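Local coordinates for protein HTH-type transcriptional activator AmpR (Citrobacter freundii, PDB 3KOS) that regulates transcription of the AmpC beta-lactamase gene as a LysR-family DNA-binding activator, represented by its effector-binding domain, at residues A[30-41]-A[195-206]. Sequence-based numbering, arbitrary orientation.
Sequences LLSDFKRSYPHI and AMREFSRWLTGV
The side chain of Trp202 is a knob in a hole formed by Leu30, Asp33, Phe34 and Ser37, and its indole N-H is satisfied by Asp33: NE1 donates to OD2 over 2.9 Å, nearly straight at 166°. The acceptor lies in the indole plane, yet NE1 approaches OD2 from the anti side, tilted out of the carboxylate plane. Leu30 O, which accepts from Phe34 N, lies at the indole edge, 3.2 Å from Trp202 CZ2. Phe34 CB sits over one indole face, 3.5 Å from the centroid of the six-membered ring, and an edge of Phe199 meets the face of Phe34. With CG anti to the backbone N (chi1 164°), the indole is turned toward helix 30-37, its NE1 edge at Asp33. In this LysR effector-binding domain, of the periplasmic-binding-protein type, helices 20-37 and 194-209 pack on one side of the six-stranded sheet, with Phe34 and Phe199 both touching Leu43 of strand 41-48. Beyond the helix end, in a type I turn from Tyr38 to Ile41, His40 NE2 donates a hydrogen bond to Glu198 OE1 at 2.9 Å, on the syn side, with ring and carboxylate almost perpendicular (86°). Glu198 CB and CG lie against the Tyr38 ring. A water accepts from Arg201 NH2 and also hydrogen-bonds Tyr38 OH, at 3.1 Å from that hydroxyl.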
loop_
_atom_site.group_PDB
_atom_site.type_symbol
_atom_site.label_atom_id
_atom_site.label_comp_id
_atom_site.label_asym_id
_atom_site.label_seq_id
_atom_site.Cartn_x
_atom_site.Cartn_y
_atom_site.Cartn_z
ATOM N N LEU A 30 -5.593 -15.012 -9.029
ATOM C CA LEU A 30 -5.182 -16.087 -9.937
ATOM C C LEU A 30 -4.338 -17.166 -9.271
ATOM O O LEU A 30 -4.039 -18.190 -9.894
ATOM C CB LEU A 30 -4.416 -15.512 -11.123
ATOM C CG LEU A 30 -5.237 -14.595 -12.028
ATOM C CD1 LEU A 30 -4.352 -13.892 -13.027
ATOM C CD2 LEU A 30 -6.322 -15.400 -12.729
ATOM N N LEU A 31 -3.952 -16.962 -8.013
ATOM C CA LEU A 31 -2.985 -17.877 -7.403
ATOM C C LEU A 31 -3.468 -19.332 -7.318
ATOM O O LEU A 31 -2.673 -20.259 -7.465
ATOM C CB LEU A 31 -2.510 -17.375 -6.036
ATOM C CG LEU A 31 -1.399 -16.325 -6.079
ATOM C CD1 LEU A 31 -0.970 -15.977 -4.656
ATOM C CD2 LEU A 31 -0.212 -16.792 -6.912
ATOM N N SER A 32 -4.761 -19.545 -7.093
ATOM C CA SER A 32 -5.251 -20.914 -6.978
ATOM C C SER A 32 -5.118 -21.643 -8.316
ATOM O O SER A 32 -4.919 -22.856 -8.344
ATOM C CB SER A 32 -6.692 -20.968 -6.447
ATOM O OG SER A 32 -7.603 -20.463 -7.399
ATOM N N ASP A 33 -5.208 -20.906 -9.420
ATOM C CA ASP A 33 -4.985 -21.505 -10.734
ATOM C C ASP A 33 -3.522 -21.914 -10.888
ATOM O O ASP A 33 -3.229 -22.957 -11.472
ATOM C CB ASP A 33 -5.381 -20.560 -11.864
ATOM C CG ASP A 33 -5.362 -21.244 -13.222
ATOM O OD1 ASP A 33 -6.194 -22.151 -13.428
ATOM O OD2 ASP A 33 -4.528 -20.882 -14.079
ATOM N N PHE A 34 -2.600 -21.096 -10.369
ATOM C CA PHE A 34 -1.189 -21.482 -10.378
ATOM C C PHE A 34 -0.985 -22.751 -9.565
ATOM O O PHE A 34 -0.268 -23.658 -9.988
ATOM C CB PHE A 34 -0.277 -20.390 -9.809
ATOM C CG PHE A 34 1.161 -20.827 -9.681
ATOM C CD1 PHE A 34 1.927 -21.070 -10.817
ATOM C CD2 PHE A 34 1.733 -21.032 -8.434
ATOM C CE1 PHE A 34 3.251 -21.493 -10.715
ATOM C CE2 PHE A 34 3.064 -21.445 -8.320
ATOM C CZ PHE A 34 3.823 -21.669 -9.471
ATOM N N LYS A 35 -1.615 -22.807 -8.396
ATOM C CA LYS A 35 -1.494 -23.978 -7.529
ATOM C C LYS A 35 -2.038 -25.225 -8.226
ATOM O O LYS A 35 -1.457 -26.312 -8.125
ATOM C CB LYS A 35 -2.221 -23.754 -6.199
ATOM N N ARG A 36 -3.155 -25.059 -8.931
ATOM C CA ARG A 36 -3.723 -26.154 -9.723
ATOM C C ARG A 36 -2.730 -26.696 -10.752
ATOM O O ARG A 36 -2.563 -27.910 -10.884
ATOM C CB ARG A 36 -5.002 -25.712 -10.434
ATOM C CG ARG A 36 -5.553 -26.779 -11.388
ATOM C CD ARG A 36 -6.803 -26.313 -12.135
ATOM N NE ARG A 36 -7.317 -27.399 -12.974
ATOM C CZ ARG A 36 -6.965 -27.599 -14.238
ATOM N NH1 ARG A 36 -6.100 -26.779 -14.829
ATOM N NH2 ARG A 36 -7.473 -28.629 -14.913
ATOM N N SER A 37 -2.066 -25.805 -11.478
ATOM C CA SER A 37 -1.160 -26.231 -12.544
ATOM C C SER A 37 0.199 -26.730 -12.060
ATOM O O SER A 37 0.796 -27.587 -12.696
ATOM C CB SER A 37 -0.948 -25.108 -13.560
ATOM O OG SER A 37 -2.131 -24.851 -14.288
ATOM N N TYR A 38 0.698 -26.186 -10.955
ATOM C CA TYR A 38 2.050 -26.521 -10.505
ATOM C C TYR A 38 2.115 -26.707 -8.998
ATOM O O TYR A 38 2.760 -25.928 -8.298
ATOM C CB TYR A 38 3.045 -25.434 -10.938
ATOM C CG TYR A 38 3.148 -25.294 -12.431
ATOM C CD1 TYR A 38 2.434 -24.316 -13.110
ATOM C CD2 TYR A 38 3.931 -26.170 -13.172
ATOM C CE1 TYR A 38 2.518 -24.197 -14.485
ATOM C CE2 TYR A 38 4.018 -26.063 -14.542
ATOM C CZ TYR A 38 3.313 -25.078 -15.193
ATOM O OH TYR A 38 3.407 -24.980 -16.560
ATOM N N PRO A 39 1.448 -27.749 -8.488
ATOM C CA PRO A 39 1.385 -27.983 -7.043
ATOM C C PRO A 39 2.754 -28.256 -6.424
ATOM O O PRO A 39 2.885 -28.187 -5.208
ATOM C CB PRO A 39 0.505 -29.233 -6.936
ATOM C CG PRO A 39 0.638 -29.898 -8.266
ATOM C CD PRO A 39 0.725 -28.785 -9.245
ATOM N N HIS A 40 3.749 -28.563 -7.245
ATOM C CA HIS A 40 5.075 -28.929 -6.754
ATOM C C HIS A 40 5.947 -27.719 -6.448
ATOM O O HIS A 40 7.087 -27.873 -6.012
ATOM C CB HIS A 40 5.790 -29.812 -7.783
ATOM C CG HIS A 40 5.932 -29.171 -9.130
ATOM N ND1 HIS A 40 4.881 -29.055 -10.014
ATOM C CD2 HIS A 40 7.001 -28.599 -9.737
ATOM C CE1 HIS A 40 5.299 -28.451 -11.114
ATOM N NE2 HIS A 40 6.581 -28.164 -10.971
ATOM N N ILE A 41 5.425 -26.517 -6.686
ATOM C CA ILE A 41 6.209 -25.313 -6.448
ATOM C C ILE A 41 5.794 -24.643 -5.132
ATOM O O ILE A 41 4.611 -24.439 -4.879
ATOM C CB ILE A 41 6.097 -24.322 -7.629
ATOM C CG1 ILE A 41 6.749 -24.934 -8.873
ATOM C CG2 ILE A 41 6.755 -22.987 -7.281
ATOM C CD1 ILE A 41 6.539 -24.155 -10.141
ATOM N N ALA A 195 11.311 -23.906 -11.784
ATOM C CA ALA A 195 10.142 -23.339 -11.106
ATOM C C ALA A 195 9.858 -21.936 -11.641
ATOM O O ALA A 195 8.704 -21.564 -11.853
ATOM C CB ALA A 195 10.365 -23.296 -9.608
HETATM N N MSE A 196 10.915 -21.162 -11.866
HETATM C CA MSE A 196 10.762 -19.826 -12.442
HETATM C C MSE A 196 10.186 -19.892 -13.855
HETATM O O MSE A 196 9.244 -19.166 -14.184
HETATM C CB MSE A 196 12.100 -19.073 -12.423
HETATM C CG MSE A 196 12.571 -18.746 -11.007
HETATM SE SE MSE A 196 14.481 -18.244 -10.953
HETATM C CE MSE A 196 14.386 -16.614 -12.027
ATOM N N ARG A 197 10.728 -20.779 -14.692
ATOM C CA ARG A 197 10.237 -20.880 -16.058
ATOM C C ARG A 197 8.764 -21.255 -16.052
ATOM O O ARG A 197 7.980 -20.746 -16.853
ATOM C CB ARG A 197 11.049 -21.911 -16.869
ATOM C CG ARG A 197 12.437 -21.430 -17.282
ATOM C CD ARG A 197 13.153 -22.451 -18.211
ATOM N NE ARG A 197 13.621 -23.611 -17.461
ATOM C CZ ARG A 197 14.787 -23.658 -16.825
ATOM N NH1 ARG A 197 15.602 -22.615 -16.869
ATOM N NH2 ARG A 197 15.147 -24.743 -16.149
ATOM N N GLU A 198 8.392 -22.156 -15.154
ATOM C CA GLU A 198 7.013 -22.612 -15.072
ATOM C C GLU A 198 6.068 -21.517 -14.601
ATOM O O GLU A 198 4.998 -21.316 -15.176
ATOM C CB GLU A 198 6.925 -23.859 -14.193
ATOM C CG GLU A 198 7.473 -25.081 -14.940
ATOM C CD GLU A 198 7.619 -26.317 -14.090
ATOM O OE1 GLU A 198 7.523 -26.221 -12.850
ATOM O OE2 GLU A 198 7.850 -27.398 -14.676
ATOM N N PHE A 199 6.467 -20.801 -13.559
ATOM C CA PHE A 199 5.657 -19.681 -13.099
ATOM C C PHE A 199 5.487 -18.613 -14.188
ATOM O O PHE A 199 4.385 -18.122 -14.413
ATOM C CB PHE A 199 6.245 -19.062 -11.833
ATOM C CG PHE A 199 5.457 -17.883 -11.330
ATOM C CD1 PHE A 199 5.766 -16.605 -11.753
ATOM C CD2 PHE A 199 4.385 -18.067 -10.469
ATOM C CE1 PHE A 199 5.037 -15.509 -11.302
ATOM C CE2 PHE A 199 3.647 -16.978 -10.018
ATOM C CZ PHE A 199 3.981 -15.697 -10.434
ATOM N N SER A 200 6.579 -18.248 -14.855
ATOM C CA SER A 200 6.514 -17.241 -15.922
ATOM C C SER A 200 5.602 -17.672 -17.050
ATOM O O SER A 200 4.811 -16.874 -17.557
ATOM C CB SER A 200 7.894 -16.976 -16.518
ATOM O OG SER A 200 8.720 -16.352 -15.573
ATOM N N ARG A 201 5.734 -18.929 -17.468
ATOM C CA ARG A 201 4.882 -19.442 -18.535
ATOM C C ARG A 201 3.420 -19.440 -18.112
ATOM O O ARG A 201 2.541 -19.065 -18.892
ATOM C CB ARG A 201 5.300 -20.860 -18.961
ATOM C CG ARG A 201 6.643 -20.940 -19.670
ATOM C CD ARG A 201 6.777 -22.234 -20.496
ATOM N NE ARG A 201 6.543 -23.443 -19.705
ATOM C CZ ARG A 201 7.503 -24.257 -19.264
ATOM N NH1 ARG A 201 8.782 -24.007 -19.542
ATOM N NH2 ARG A 201 7.181 -25.330 -18.553
ATOM N N TRP A 202 3.158 -19.869 -16.883
ATOM C CA TRP A 202 1.790 -19.895 -16.384
ATOM C C TRP A 202 1.170 -18.494 -16.385
ATOM O O TRP A 202 0.036 -18.300 -16.831
ATOM C CB TRP A 202 1.732 -20.454 -14.966
ATOM C CG TRP A 202 0.422 -20.138 -14.312
ATOM C CD1 TRP A 202 -0.768 -20.784 -14.510
ATOM C CD2 TRP A 202 0.159 -19.084 -13.380
ATOM N NE1 TRP A 202 -1.751 -20.200 -13.753
ATOM C CE2 TRP A 202 -1.212 -19.151 -13.053
ATOM C CE3 TRP A 202 0.949 -18.090 -12.788
ATOM C CZ2 TRP A 202 -1.810 -18.263 -12.156
ATOM C CZ3 TRP A 202 0.351 -17.203 -11.895
ATOM C CH2 TRP A 202 -1.015 -17.294 -11.594
ATOM N N LEU A 203 1.917 -17.524 -15.876
ATOM C CA LEU A 203 1.372 -16.173 -15.697
ATOM C C LEU A 203 1.111 -15.475 -17.038
ATOM O O LEU A 203 0.024 -14.960 -17.279
ATOM C CB LEU A 203 2.292 -15.331 -14.804
ATOM C CG LEU A 203 1.801 -13.921 -14.448
ATOM C CD1 LEU A 203 0.361 -13.939 -13.930
ATOM C CD2 LEU A 203 2.737 -13.296 -13.418
ATOM N N THR A 204 2.101 -15.461 -17.920
ATOM C CA THR A 204 1.878 -14.864 -19.231
ATOM C C THR A 204 0.736 -15.608 -19.939
ATOM O O THR A 204 -0.064 -15.010 -20.656
ATOM C CB THR A 204 3.155 -14.864 -20.086
ATOM O OG1 THR A 204 3.682 -16.187 -20.141
ATOM C CG2 THR A 204 4.203 -13.944 -19.482
ATOM N N GLY A 205 0.640 -16.908 -19.702
ATOM C CA GLY A 205 -0.413 -17.703 -20.303
ATOM C C GLY A 205 -1.794 -17.363 -19.778
ATOM O O GLY A 205 -2.743 -17.217 -20.545
ATOM N N VAL A 206 -1.909 -17.230 -18.462
ATOM C CA VAL A 206 -3.200 -17.019 -17.833
ATOM C C VAL A 206 -3.686 -15.592 -18.066
ATOM O O VAL A 206 -4.886 -15.323 -18.017
ATOM C CB VAL A 206 -3.159 -17.344 -16.338
ATOM C CG1 VAL A 206 -2.553 -16.174 -15.545
ATOM C CG2 VAL A 206 -4.552 -17.671 -15.829
HETATM O O HOH W 1 4.790 -27.415 -17.989
#